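Local coordinates for protein GDSL-like Lipase (Parabacteroides distasonis, PDB 3P94) that is a GDSL-type serine hydrolase with a flavodoxin-like fold, probably acting as an esterase or lipase on lysophospholipid-like substrates, at residues 68-72 and 73-77. Numbering follows the deposited sequence. Where two conformers were deposited one is given.
Sequences QDVIN and LKPKA
Leu73 N bonds back to Val70 O at 3.1 Å, and Lys74 N to Ile71 O at 3.0 Å, two i to i+3 bonds that wind up the end of helix 59-71. Residues Ile71 to Lys74 form a type I beta turn. Lys74 is the first residue to leave helical angles, and its positive phi of 43° swings the chain out of the helix toward strand 75-81. Pro75 suits the next place: it has no N-H to offer, and its ring atom CD lies 3.1 Å from Val70 O, so that carbonyl meets the ring as well as Leu73 N. Farther round the ring, CG faces Val70 CG1 at 4.3 Å, a light apolar touch.

Leu73 folds back along the helix. Its CG is anti to its own carbonyl carbon (chi1 -62°), and with chi2 at -176° CD1 comes to 3.4 Å from Asp69 O; that buried oxygen has no hydrogen-bonding partner. An apolar residue fits here because it is buried against Val50 and Arg52 of strand 49-53, so an alanine here would probably leave a gap between helix end and sheet and uncover Asp69 O. Asp69 can be acidic though buried, since its carboxylate is paired with Arg65 through OD2 and Asn16 through OD1. In one of its two conformers, and so not certain, Gln68 NE2 also bonds to Asp69 OD1 at 3.0 Å; OD1 lies in the amide plane, while NE2, which also bonds to Phe9 O, stands above the carboxylate plane. Asn72 and Lys74, both exposed, are polar as befits the outside of the turn. The corner is the second half of a beta-alpha-beta crossover in a flavodoxin-like fold: strand 49-53, helix 59-71 and parallel strand 75-81 follow in order, with strand 23-29 lying between the two strands.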
# COMPACT_ATOMS: atom_id res chain seq x y z
N GLN A 68 7.32 4.66 13.18
CA GLN A 68 6.46 4.17 14.25
C GLN A 68 5.70 2.89 13.87
O GLN A 68 5.64 1.95 14.66
CB GLN A 68 5.44 5.26 14.67
CG GLN A 68 4.48 4.81 15.79
CD GLN A 68 3.32 5.74 16.03
OE1 GLN A 68 3.41 6.66 16.86
NE2 GLN A 68 2.20 5.49 15.36
N ASP A 69 5.12 2.88 12.68
CA ASP A 69 4.27 1.77 12.26
C ASP A 69 4.96 0.65 11.51
O ASP A 69 4.31 -0.36 11.26
CB ASP A 69 3.09 2.34 11.47
CG ASP A 69 2.06 3.06 12.36
OD1 ASP A 69 2.21 3.01 13.61
OD2 ASP A 69 1.10 3.64 11.82
N VAL A 70 6.27 0.78 11.18
CA VAL A 70 7.00 -0.28 10.48
C VAL A 70 8.32 -0.56 11.20
O VAL A 70 8.47 -1.63 11.77
CB VAL A 70 7.24 -0.02 8.95
CG1 VAL A 70 8.03 -1.16 8.31
CG2 VAL A 70 5.93 0.20 8.21
N ILE A 71 9.28 0.38 11.16
CA ILE A 71 10.64 0.21 11.73
C ILE A 71 10.59 -0.23 13.20
O ILE A 71 11.23 -1.22 13.56
CB ILE A 71 11.51 1.48 11.55
CG1 ILE A 71 11.69 1.85 10.04
CG2 ILE A 71 12.87 1.31 12.28
CD1 ILE A 71 12.27 3.19 9.71
N ASN A 72 9.83 0.50 14.05
CA ASN A 72 9.76 0.20 15.48
C ASN A 72 9.09 -1.15 15.80
O ASN A 72 9.29 -1.65 16.92
CB ASN A 72 9.10 1.33 16.24
CG ASN A 72 9.95 2.60 16.29
OD1 ASN A 72 11.14 2.61 15.94
ND2 ASN A 72 9.36 3.71 16.71
N LEU A 73 8.39 -1.76 14.83
CA LEU A 73 7.76 -3.07 15.04
C LEU A 73 8.73 -4.21 14.66
O LEU A 73 8.41 -5.37 14.89
CB LEU A 73 6.43 -3.20 14.26
CG LEU A 73 5.31 -2.21 14.66
CD1 LEU A 73 4.05 -2.51 13.90
CD2 LEU A 73 5.01 -2.23 16.16
N LYS A 74 9.92 -3.86 14.12
CA LYS A 74 10.98 -4.79 13.69
C LYS A 74 10.41 -6.03 12.91
O LYS A 74 10.64 -7.16 13.33
CB LYS A 74 11.82 -5.24 14.91
CG LYS A 74 12.60 -4.10 15.56
CD LYS A 74 13.29 -4.56 16.84
CE LYS A 74 14.28 -3.55 17.36
NZ LYS A 74 15.06 -4.10 18.50
N PRO A 75 9.65 -5.85 11.81
CA PRO A 75 9.13 -7.03 11.09
C PRO A 75 10.18 -7.67 10.19
O PRO A 75 11.18 -7.05 9.87
CB PRO A 75 7.99 -6.44 10.25
CG PRO A 75 8.47 -5.07 9.92
CD PRO A 75 9.24 -4.60 11.13
N LYS A 76 9.91 -8.90 9.74
CA LYS A 76 10.75 -9.61 8.77
C LYS A 76 10.61 -8.91 7.42
O LYS A 76 11.59 -8.74 6.69
CB LYS A 76 10.34 -11.08 8.66
CG LYS A 76 10.63 -11.92 9.91
CD LYS A 76 10.23 -13.37 9.69
CE LYS A 76 10.61 -14.23 10.86
NZ LYS A 76 10.54 -15.67 10.52
N ALA A 77 9.37 -8.48 7.11
CA ALA A 77 9.06 -7.80 5.85
C ALA A 77 7.96 -6.76 6.00
O ALA A 77 7.20 -6.79 6.97
CB ALA A 77 8.64 -8.83 4.80